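PpBBE-like 1 D396N (Physcomitrella patens subsp. patens, PDB 6EO5) oxidises cellobiose as a flavin-dependent oxidase of the berberine bridge enzyme family, probably with the flavin held by two covalent bonds. Local coordinates at residues 136-141 and 214-219; 168-173 and 209-214; 193-198 and 381-386. All coordinates share one frame; numbering follows the deposited sequence.

Contacts 1 and 2 both use strand 207-217 and have Arg-214 in common, their centres lying about 13 Å apart. They meet where His-216 NE2 is 2.8 Å from Asn-169 OD1, a probable hydrogen bond. Contact 3, about 20 Å from contact 1 between centres, joins contact 2 through Tyr-194 OH, 2.6 Å from Ile-170 O. Their relation to the flavin-adenine dinucleotide differs: the loop of contact 1 reaches O4 of its isoalloxazine, whereas the side chains of Phe-211 in contact 2 and Phe-384 in contact 3 come only within about 6 Å and 8 Å of the cofactor.

Contact 1: residues 136-141 and 214-219; sequences TIPAGN and RVHDVS. With FAD (flavin-adenine dinucleotide), chain C.
Thr-136 and His-216 form an antiparallel hydrogen-bonded pair, joining the short strand 135-136 to the end of strand 207-217. Thr-136 N donates to His-216 O and His-216 N returns a bond to Thr-136 O, both 2.9 Å long; the second lies in the carbonyl plane. Thr-136 O also receives a CA-H...O contact from Val-215 and sits at the edge of the imidazole of His-216. The ring is stacked with Phe-163, and its NE2 is bonded to Asn-169.

Apolar contacts lie around this pair. With Thr-136 OG1 anti to the backbone N (chi1 -158°), CG2 is left to meet Val-218 CG1 at 3.7 Å, the two side chains crossing nearly at right angles. Ile-137 turns CG2 to Val-215 CG1, 4.0 Å away, and Pro-138 CD approaches His-216 CD2 at 4.2 Å.

Beyond the inverse gamma turn centred on Pro-138, the loop enters the flavin pocket. Asn-141 N makes a weak 3.3 Å hydrogen bond to FAD O4, while Asn-141 OD1 lies 3.1 Å and Gly-140 CA 3.5 Å from the same oxygen. The backbone is anchored at one end to the sheet, and at the other an N-H directed at O4 could modestly polarise the flavin carbonyl.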
loop_
_atom_site.group_PDB
_atom_site.type_symbol
_atom_site.label_atom_id
_atom_site.label_comp_id
_atom_site.label_asym_id
_atom_site.label_seq_id
_atom_site.Cartn_x
_atom_site.Cartn_y
_atom_site.Cartn_z
ATOM N N THR A 136 13.956 10.972 -2.530
ATOM C CA THR A 136 12.634 10.383 -2.366
ATOM C C THR A 136 12.798 8.931 -1.951
ATOM O O THR A 136 13.885 8.354 -2.039
ATOM C CB THR A 136 11.809 10.488 -3.659
ATOM O OG1 THR A 136 10.414 10.385 -3.357
ATOM C CG2 THR A 136 12.201 9.403 -4.653
ATOM N N ILE A 137 11.704 8.357 -1.468
ATOM C CA ILE A 137 11.567 6.906 -1.440
ATOM C C ILE A 137 10.560 6.546 -2.528
ATOM O O ILE A 137 9.718 7.383 -2.892
ATOM C CB ILE A 137 11.124 6.399 -0.061
ATOM C CG1 ILE A 137 9.756 6.960 0.303
ATOM C CG2 ILE A 137 12.154 6.746 0.978
ATOM C CD1 ILE A 137 9.233 6.416 1.599
ATOM N N PRO A 138 10.601 5.308 -3.088
ATOM C CA PRO A 138 9.667 4.939 -4.166
ATOM C C PRO A 138 8.287 4.527 -3.644
ATOM O O PRO A 138 7.820 3.400 -3.847
ATOM C CB PRO A 138 10.416 3.792 -4.860
ATOM C CG PRO A 138 11.191 3.144 -3.765
ATOM C CD PRO A 138 11.573 4.238 -2.796
ATOM N N ALA A 139 7.597 5.463 -2.987
ATOM C CA ALA A 139 6.287 5.178 -2.413
ATOM C C ALA A 139 5.181 5.306 -3.459
ATOM O O ALA A 139 5.422 5.660 -4.616
ATOM C CB ALA A 139 6.006 6.089 -1.220
ATOM N N GLY A 140 3.949 5.009 -3.036
ATOM C CA GLY A 140 2.786 5.078 -3.900
ATOM C C GLY A 140 2.336 6.506 -4.138
ATOM O O GLY A 140 2.987 7.468 -3.738
ATOM N N ASN A 141 1.179 6.644 -4.786
ATOM C CA ASN A 141 0.766 7.950 -5.280
ATOM C C ASN A 141 -0.451 8.543 -4.579
ATOM O O ASN A 141 -0.875 9.640 -4.951
ATOM C CB ASN A 141 0.502 7.885 -6.787
ATOM C CG ASN A 141 -0.762 7.163 -7.108
ATOM O OD1 ASN A 141 -1.092 6.158 -6.465
ATOM N ND2 ASN A 141 -1.505 7.671 -8.090
ATOM N N ARG A 214 16.385 3.883 3.116
ATOM C CA ARG A 214 17.285 4.249 2.031
ATOM C C ARG A 214 16.553 5.214 1.105
ATOM O O ARG A 214 15.393 4.975 0.750
ATOM C CB ARG A 214 17.728 3.001 1.266
ATOM C CG ARG A 214 18.540 3.278 0.022
ATOM C CD ARG A 214 19.960 3.711 0.402
ATOM N NE ARG A 214 20.670 2.645 1.119
ATOM C CZ ARG A 214 21.604 2.852 2.045
ATOM N NH1 ARG A 214 21.929 4.095 2.385
ATOM N NH2 ARG A 214 22.199 1.821 2.641
ATOM N N VAL A 215 17.198 6.324 0.748
ATOM C CA VAL A 215 16.579 7.334 -0.106
ATOM C C VAL A 215 17.347 7.407 -1.422
ATOM O O VAL A 215 18.451 6.879 -1.551
ATOM C CB VAL A 215 16.486 8.713 0.575
ATOM C CG1 VAL A 215 15.634 8.615 1.839
ATOM C CG2 VAL A 215 17.872 9.280 0.876
ATOM N N HIS A 216 16.727 8.048 -2.420
ATOM C CA HIS A 216 17.238 8.055 -3.790
ATOM C C HIS A 216 17.170 9.448 -4.409
ATOM O O HIS A 216 16.172 10.160 -4.253
ATOM C CB HIS A 216 16.470 7.068 -4.672
ATOM C CG HIS A 216 16.423 5.685 -4.105
ATOM N ND1 HIS A 216 17.308 4.697 -4.476
ATOM C CD2 HIS A 216 15.613 5.133 -3.168
ATOM C CE1 HIS A 216 17.036 3.592 -3.805
ATOM N NE2 HIS A 216 16.014 3.831 -3.002
ATOM N N ASP A 217 18.239 9.811 -5.131
ATOM C CA ASP A 217 18.331 11.116 -5.770
ATOM C C ASP A 217 17.352 11.226 -6.933
ATOM O O ASP A 217 17.375 10.408 -7.860
ATOM C CB ASP A 217 19.756 11.360 -6.266
ATOM C CG ASP A 217 19.885 12.660 -7.058
ATOM O OD1 ASP A 217 19.515 13.748 -6.534
ATOM O OD2 ASP A 217 20.336 12.588 -8.216
ATOM N N VAL A 218 16.511 12.261 -6.897
ATOM C CA VAL A 218 15.558 12.533 -7.969
ATOM C C VAL A 218 15.655 13.999 -8.388
ATOM O O VAL A 218 14.640 14.656 -8.645
ATOM C CB VAL A 218 14.119 12.174 -7.541
ATOM C CG1 VAL A 218 13.889 10.678 -7.682
ATOM C CG2 VAL A 218 13.824 12.634 -6.102
ATOM N N SER A 219 16.879 14.526 -8.471
ATOM C CA SER A 219 17.032 15.945 -8.784
ATOM C C SER A 219 16.998 16.212 -10.284
ATOM O O SER A 219 16.623 17.315 -10.699
ATOM C CB SER A 219 18.327 16.482 -8.186
ATOM O OG SER A 219 19.447 15.845 -8.780
HETATM P PA FAD C . -3.666 1.705 8.043
HETATM O O1A FAD C . -5.126 1.313 7.875
HETATM O O2A FAD C . -3.482 2.736 9.127
HETATM O O5B FAD C . -2.679 0.449 8.277
HETATM C C5B FAD C . -2.846 -0.764 7.576
HETATM C C4B FAD C . -2.358 -1.944 8.409
HETATM O O4B FAD C . -1.055 -1.689 8.902
HETATM C C3B FAD C . -3.238 -2.190 9.622
HETATM O O3B FAD C . -3.224 -3.570 9.911
HETATM C C2B FAD C . -2.510 -1.455 10.717
HETATM O O2B FAD C . -2.814 -1.971 11.988
HETATM C C1B FAD C . -1.053 -1.661 10.320
HETATM N N9A FAD C . -0.232 -0.563 10.878
HETATM C C8A FAD C . -0.446 0.786 10.723
HETATM N N7A FAD C . 0.507 1.461 11.402
HETATM C C5A FAD C . 1.325 0.565 11.994
HETATM C C6A FAD C . 2.435 0.717 12.804
HETATM N N6A FAD C . 2.863 1.936 13.114
HETATM N N1A FAD C . 3.093 -0.398 13.277
HETATM C C2A FAD C . 2.630 -1.653 12.954
HETATM N N3A FAD C . 1.519 -1.804 12.152
HETATM C C4A FAD C . 0.873 -0.709 11.681
HETATM N N1 FAD C . -0.797 0.726 -2.239
HETATM C C2 FAD C . 0.363 0.757 -3.022
HETATM O O2 FAD C . 1.271 -0.093 -2.913
HETATM N N3 FAD C . 0.518 1.779 -3.945
HETATM C C4 FAD C . -0.456 2.743 -4.097
HETATM O O4 FAD C . -0.286 3.644 -4.912
HETATM C C4X FAD C . -1.606 2.710 -3.323
HETATM N N5 FAD C . -2.552 3.705 -3.449
HETATM C C5X FAD C . -3.524 3.857 -2.478
HETATM C C6 FAD C . -4.385 4.947 -2.541
HETATM C C7 FAD C . -5.311 5.226 -1.523
HETATM C C7M FAD C . -6.219 6.431 -1.620
HETATM C C8 FAD C . -5.435 4.298 -0.467
HETATM C C8M FAD C . -6.493 4.467 0.608
HETATM C C9 FAD C . -4.617 3.152 -0.469
HETATM C C9A FAD C . -3.640 2.921 -1.454
HETATM N N10 FAD C . -2.841 1.771 -1.503
HETATM C C10 FAD C . -1.758 1.718 -2.359
HETATM C "C1'" FAD C . -2.937 0.705 -0.463
HETATM C "C2'" FAD C . -2.009 1.057 0.696
HETATM O "O2'" FAD C . -0.658 0.762 0.425
HETATM C "C3'" FAD C . -2.445 0.276 1.915
HETATM O "O3'" FAD C . -3.778 0.652 2.162
HETATM C "C4'" FAD C . -1.531 0.590 3.096
HETATM O "O4'" FAD C . -1.452 -0.554 3.922
HETATM C "C5'" FAD C . -2.037 1.810 3.863
HETATM O "O5'" FAD C . -1.303 2.074 5.040
HETATM P P FAD C . -1.952 3.063 6.143
HETATM O O1P FAD C . -0.947 3.319 7.241
HETATM O O2P FAD C . -2.505 4.336 5.560
HETATM O O3P FAD C . -3.274 2.261 6.587
#

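Contact 2: residues 168-173 and 209-214; sequences DNILEV and TQFTFR
Ile-170 and Val-173 pack against Phe-213 and Phe-211 across two antiparallel strands whose register is shifted by a classic beta bulge, in the antiparallel sheet of the VAO-type flavin-binding fold. At the bulge, Leu-171 and Glu-172 both face Thr-212: Leu-171 N donates to Thr-212 O at 2.8 Å, Glu-172 N only weakly to the same oxygen, and Thr-212 N bonds to Glu-172 O.

The tight side is apolar and faces helix 147-153. Ile-170 CG1 lies alongside Phe-213, 3.6 Å from CE1, while its CD1 reaches Phe-211 CE1 at 3.7 Å. Val-173 CG1 lies against the same phenyl ring, 3.5 Å from CD1.

The other side is more open and polar. Arg-214 starts out opposite its own N (chi1 173°), then bends at chi2 and chi3 to lay its guanidinium on Leu-171 CD1, 3.8 Å above the centre of the plane. A serine in its place would probably leave that methyl without its flat cover and Lys-112 O without its weak bond. The Glu-172 carboxylate, its OE1 bonded to Asn-186, is bridged to the Thr-212 hydroxyl by a water that donates to Glu-172 OE2, accepts from Gln-210 NE2 and lies 2.8 Å from Thr-212 OG1.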
loop_
_atom_site.group_PDB
_atom_site.type_symbol
_atom_site.label_atom_id
_atom_site.label_comp_id
_atom_site.label_asym_id
_atom_site.label_seq_id
_atom_site.Cartn_x
_atom_site.Cartn_y
_atom_site.Cartn_z
ATOM N N ASP A 168 11.376 -2.617 0.369
ATOM C CA ASP A 168 12.748 -2.928 -0.006
ATOM C C ASP A 168 13.745 -1.887 0.479
ATOM O O ASP A 168 14.958 -2.127 0.402
ATOM C CB ASP A 168 12.864 -3.039 -1.528
ATOM C CG ASP A 168 12.287 -4.327 -2.080
ATOM O OD1 ASP A 168 12.380 -5.363 -1.389
ATOM O OD2 ASP A 168 11.761 -4.298 -3.221
ATOM N N ASN A 169 13.276 -0.725 0.930
ATOM C CA ASN A 169 14.148 0.366 1.334
ATOM C C ASN A 169 14.099 0.612 2.834
ATOM O O ASN A 169 14.702 1.576 3.321
ATOM C CB ASN A 169 13.788 1.641 0.570
ATOM C CG ASN A 169 14.225 1.589 -0.874
ATOM O OD1 ASN A 169 15.378 1.861 -1.181
ATOM N ND2 ASN A 169 13.305 1.232 -1.773
ATOM N N ILE A 170 13.362 -0.219 3.570
ATOM C CA ILE A 170 13.454 -0.219 5.020
ATOM C C ILE A 170 14.832 -0.744 5.401
ATOM O O ILE A 170 15.171 -1.901 5.127
ATOM C CB ILE A 170 12.335 -1.064 5.643
ATOM C CG1 ILE A 170 10.959 -0.455 5.344
ATOM C CG2 ILE A 170 12.571 -1.232 7.134
ATOM C CD1 ILE A 170 9.773 -1.301 5.836
ATOM N N LEU A 171 15.649 0.120 6.001
ATOM C CA LEU A 171 16.952 -0.279 6.509
ATOM C C LEU A 171 16.891 -0.696 7.969
ATOM O O LEU A 171 17.760 -1.458 8.422
ATOM C CB LEU A 171 17.959 0.868 6.349
ATOM C CG LEU A 171 18.570 1.172 4.981
ATOM C CD1 LEU A 171 19.209 2.526 5.010
ATOM C CD2 LEU A 171 19.610 0.128 4.627
ATOM N N GLU A 172 15.870 -0.234 8.694
ATOM C CA GLU A 172 15.729 -0.481 10.117
ATOM C C GLU A 172 14.377 0.046 10.581
ATOM O O GLU A 172 13.887 1.053 10.066
ATOM C CB GLU A 172 16.859 0.193 10.897
ATOM C CG GLU A 172 16.835 -0.061 12.387
ATOM C CD GLU A 172 17.727 0.889 13.168
ATOM O OE1 GLU A 172 18.958 0.657 13.202
ATOM O OE2 GLU A 172 17.191 1.871 13.744
ATOM N N VAL A 173 13.779 -0.645 11.554
ATOM C CA VAL A 173 12.604 -0.153 12.265
ATOM C C VAL A 173 12.878 -0.198 13.759
ATOM O O VAL A 173 13.753 -0.924 14.237
ATOM C CB VAL A 173 11.313 -0.964 11.973
ATOM C CG1 VAL A 173 10.844 -0.754 10.554
ATOM C CG2 VAL A 173 11.531 -2.435 12.264
ATOM N N THR A 209 7.382 2.403 15.676
ATOM C CA THR A 209 7.374 3.821 16.014
ATOM C C THR A 209 8.164 4.675 15.036
ATOM O O THR A 209 7.811 5.841 14.832
ATOM C CB THR A 209 7.923 4.045 17.426
ATOM O OG1 THR A 209 9.204 3.412 17.538
ATOM C CG2 THR A 209 6.964 3.473 18.461
ATOM N N GLN A 210 9.214 4.133 14.417
ATOM C CA GLN A 210 9.898 4.888 13.382
ATOM C C GLN A 210 10.555 3.952 12.376
ATOM O O GLN A 210 10.853 2.788 12.667
ATOM C CB GLN A 210 10.929 5.853 13.973
ATOM C CG GLN A 210 12.184 5.217 14.529
ATOM C CD GLN A 210 13.278 6.248 14.739
ATOM O OE1 GLN A 210 12.996 7.424 14.993
ATOM N NE2 GLN A 210 14.532 5.820 14.612
ATOM N N PHE A 211 10.764 4.490 11.177
ATOM C CA PHE A 211 11.455 3.830 10.084
ATOM C C PHE A 211 12.764 4.547 9.772
ATOM O O PHE A 211 12.884 5.764 9.946
ATOM C CB PHE A 211 10.609 3.836 8.809
ATOM C CG PHE A 211 9.404 2.974 8.864
ATOM C CD1 PHE A 211 9.477 1.649 8.467
ATOM C CD2 PHE A 211 8.186 3.488 9.269
ATOM C CE1 PHE A 211 8.369 0.840 8.498
ATOM C CE2 PHE A 211 7.055 2.681 9.303
ATOM C CZ PHE A 211 7.149 1.354 8.916
ATOM N N THR A 212 13.735 3.793 9.268
ATOM C CA THR A 212 14.905 4.364 8.612
ATOM C C THR A 212 14.945 3.843 7.185
ATOM O O THR A 212 15.067 2.630 6.973
ATOM C CB THR A 212 16.205 4.015 9.336
ATOM O OG1 THR A 212 16.148 4.510 10.677
ATOM C CG2 THR A 212 17.368 4.666 8.629
ATOM N N PHE A 213 14.860 4.762 6.218
ATOM C CA PHE A 213 14.747 4.440 4.800
ATOM C C PHE A 213 16.029 4.762 4.049
ATOM O O PHE A 213 16.678 5.775 4.315
ATOM C CB PHE A 213 13.597 5.207 4.144
ATOM C CG PHE A 213 12.242 4.713 4.532
ATOM C CD1 PHE A 213 11.779 3.493 4.055
ATOM C CD2 PHE A 213 11.427 5.462 5.367
ATOM C CE1 PHE A 213 10.530 3.026 4.395
ATOM C CE2 PHE A 213 10.171 5.003 5.715
ATOM C CZ PHE A 213 9.719 3.780 5.228
ATOM N N ARG A 214 16.385 3.883 3.116
ATOM C CA ARG A 214 17.285 4.249 2.031
ATOM C C ARG A 214 16.553 5.214 1.105
ATOM O O ARG A 214 15.393 4.975 0.750
ATOM C CB ARG A 214 17.728 3.001 1.266
ATOM C CG ARG A 214 18.540 3.278 0.022
ATOM C CD ARG A 214 19.960 3.711 0.402
ATOM N NE ARG A 214 20.670 2.645 1.119
ATOM C CZ ARG A 214 21.604 2.852 2.045
ATOM N NH1 ARG A 214 21.929 4.095 2.385
ATOM N NH2 ARG A 214 22.199 1.821 2.641
HETATM O O HOH W 1 14.741 3.639 12.882
#

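Contact 3: residues 193-198 and 381-386; sequences LYFAIR and ETAFIH
Phe-195 lays its ring against the backbone of Glu-381 to Ala-383, where a loop passes the C-terminal part of helix 191-200. A chi1 of 174° swings the ring out, opposite the backbone N, over the peptide joining Thr-382 and Ala-383: one face carries Ala-383 N, 3.7 Å above its centre, and Thr-382 C closer to the rim. Ala-383 CB adds an apolar contact, 4.2 Å from Phe-195 CE1.

The hydrogen bond between the segments runs from Ala-383 N to Phe-195 O, 3.3 Å long, with the donor tilted 34° from the carbonyl plane. Arg-198 O, close by, lies 3.1 Å from Phe-384 N.

Arg-198 supplies a layered contact. Its guanidinium is sandwiched between Thr-382 CG2, 3.7 Å above one face toward the rim, and Tyr-194 CE2, 3.3 Å above the centre of the other. A weak bond from Arg-198 NH1 to Tyr-194 O, which lies in the guanidinium plane, probably limits the rotation of the group. The Thr-382 hydroxyl is hydrogen-bonded to Arg-387 and weakly to Phe-384 O.

Helix 446-456 flanks the contact, touching Phe-195, Ala-196 and Ala-383 with Thr-448 and Leu-449, while Ile-197 packs on Ile-170 and Val-173 of strand 170-176; helix 191-200 thus lies between that strand and helix 446-456, with the 381-386 loop alongside.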
loop_
_atom_site.group_PDB
_atom_site.type_symbol
_atom_site.label_atom_id
_atom_site.label_comp_id
_atom_site.label_asym_id
_atom_site.label_seq_id
_atom_site.Cartn_x
_atom_site.Cartn_y
_atom_site.Cartn_z
ATOM N N LEU A 193 12.873 -10.556 13.131
ATOM C CA LEU A 193 11.891 -9.480 13.129
ATOM C C LEU A 193 12.069 -8.578 11.912
ATOM O O LEU A 193 11.087 -8.082 11.342
ATOM C CB LEU A 193 12.020 -8.686 14.425
ATOM C CG LEU A 193 10.940 -7.667 14.743
ATOM C CD1 LEU A 193 9.599 -8.340 14.798
ATOM C CD2 LEU A 193 11.263 -7.016 16.065
ATOM N N TYR A 194 13.319 -8.369 11.489
ATOM C CA TYR A 194 13.575 -7.515 10.338
ATOM C C TYR A 194 13.047 -8.156 9.059
ATOM O O TYR A 194 12.488 -7.471 8.199
ATOM C CB TYR A 194 15.076 -7.212 10.246
ATOM C CG TYR A 194 15.489 -6.285 9.120
ATOM C CD1 TYR A 194 14.965 -4.996 9.011
ATOM C CD2 TYR A 194 16.429 -6.693 8.175
ATOM C CE1 TYR A 194 15.361 -4.144 7.976
ATOM C CE2 TYR A 194 16.834 -5.853 7.145
ATOM C CZ TYR A 194 16.294 -4.589 7.049
ATOM O OH TYR A 194 16.700 -3.783 6.014
ATOM N N PHE A 195 13.204 -9.471 8.925
ATOM C CA PHE A 195 12.593 -10.196 7.810
ATOM C C PHE A 195 11.072 -10.046 7.812
ATOM O O PHE A 195 10.457 -9.766 6.773
ATOM C CB PHE A 195 13.001 -11.665 7.895
ATOM C CG PHE A 195 12.339 -12.552 6.900
ATOM C CD1 PHE A 195 11.081 -13.091 7.155
ATOM C CD2 PHE A 195 12.997 -12.912 5.742
ATOM C CE1 PHE A 195 10.472 -13.935 6.254
ATOM C CE2 PHE A 195 12.391 -13.763 4.826
ATOM C CZ PHE A 195 11.126 -14.272 5.085
ATOM N N ALA A 196 10.447 -10.219 8.978
ATOM C CA ALA A 196 8.990 -10.237 9.042
ATOM C C ALA A 196 8.379 -8.891 8.660
ATOM O O ALA A 196 7.335 -8.852 7.991
ATOM C CB ALA A 196 8.531 -10.648 10.442
ATOM N N ILE A 197 8.985 -7.777 9.090
ATOM C CA ILE A 197 8.311 -6.488 8.933
ATOM C C ILE A 197 8.407 -5.976 7.497
ATOM O O ILE A 197 7.635 -5.090 7.111
ATOM C CB ILE A 197 8.839 -5.430 9.929
ATOM C CG1 ILE A 197 10.303 -5.080 9.657
ATOM C CG2 ILE A 197 8.666 -5.875 11.377
ATOM C CD1 ILE A 197 10.488 -3.868 8.733
ATOM N N ARG A 198 9.329 -6.514 6.694
ATOM C CA ARG A 198 9.434 -6.183 5.273
ATOM C C ARG A 198 8.452 -7.029 4.454
ATOM O O ARG A 198 8.828 -7.903 3.670
ATOM C CB ARG A 198 10.867 -6.385 4.796
ATOM C CG ARG A 198 11.815 -5.275 5.197
ATOM C CD ARG A 198 13.100 -5.803 5.827
ATOM N NE ARG A 198 14.175 -6.080 4.874
ATOM C CZ ARG A 198 14.892 -7.202 4.860
ATOM N NH1 ARG A 198 14.661 -8.157 5.749
ATOM N NH2 ARG A 198 15.857 -7.362 3.967
ATOM N N GLU A 381 14.645 -13.526 1.168
ATOM C CA GLU A 381 15.246 -12.580 2.098
ATOM C C GLU A 381 14.275 -11.547 2.641
ATOM O O GLU A 381 14.667 -10.757 3.502
ATOM C CB GLU A 381 16.427 -11.858 1.443
ATOM C CG GLU A 381 17.615 -12.758 1.212
ATOM C CD GLU A 381 18.694 -12.101 0.382
ATOM O OE1 GLU A 381 18.515 -10.921 -0.010
ATOM O OE2 GLU A 381 19.718 -12.771 0.123
ATOM N N THR A 382 13.034 -11.517 2.165
ATOM C CA THR A 382 12.021 -10.657 2.760
ATOM C C THR A 382 10.715 -11.423 2.886
ATOM O O THR A 382 10.482 -12.422 2.203
ATOM C CB THR A 382 11.781 -9.360 1.954
ATOM O OG1 THR A 382 11.178 -9.671 0.691
ATOM C CG2 THR A 382 13.094 -8.591 1.734
ATOM N N ALA A 383 9.866 -10.934 3.786
ATOM C CA ALA A 383 8.515 -11.455 3.892
ATOM C C ALA A 383 7.687 -11.176 2.642
ATOM O O ALA A 383 6.627 -11.784 2.475
ATOM C CB ALA A 383 7.825 -10.864 5.123
ATOM N N PHE A 384 8.131 -10.275 1.767
ATOM C CA PHE A 384 7.429 -9.994 0.520
ATOM C C PHE A 384 7.930 -10.953 -0.557
ATOM O O PHE A 384 9.107 -10.915 -0.930
ATOM C CB PHE A 384 7.630 -8.537 0.093
ATOM C CG PHE A 384 6.719 -8.104 -1.016
ATOM C CD1 PHE A 384 7.072 -8.314 -2.343
ATOM C CD2 PHE A 384 5.492 -7.511 -0.731
ATOM C CE1 PHE A 384 6.227 -7.929 -3.374
ATOM C CE2 PHE A 384 4.637 -7.124 -1.758
ATOM C CZ PHE A 384 5.016 -7.327 -3.086
ATOM N N ILE A 385 7.031 -11.796 -1.064
ATOM C CA ILE A 385 7.412 -12.925 -1.910
ATOM C C ILE A 385 7.167 -12.682 -3.398
ATOM O O ILE A 385 7.725 -13.411 -4.231
ATOM C CB ILE A 385 6.676 -14.217 -1.472
ATOM C CG1 ILE A 385 5.165 -14.104 -1.736
ATOM C CG2 ILE A 385 6.955 -14.535 -0.001
ATOM C CD1 ILE A 385 4.410 -15.432 -1.599
ATOM N N HIS A 386 6.363 -11.686 -3.756
ATOM C CA HIS A 386 5.886 -11.532 -5.129
ATOM C C HIS A 386 6.977 -10.890 -5.977
ATOM O O HIS A 386 6.944 -9.705 -6.318
ATOM C CB HIS A 386 4.596 -10.728 -5.130
ATOM C CG HIS A 386 3.675 -11.106 -4.015
ATOM N ND1 HIS A 386 3.036 -12.330 -3.959
ATOM C CD2 HIS A 386 3.324 -10.443 -2.888
ATOM C CE1 HIS A 386 2.319 -12.396 -2.850
ATOM N NE2 HIS A 386 2.472 -11.262 -2.185
#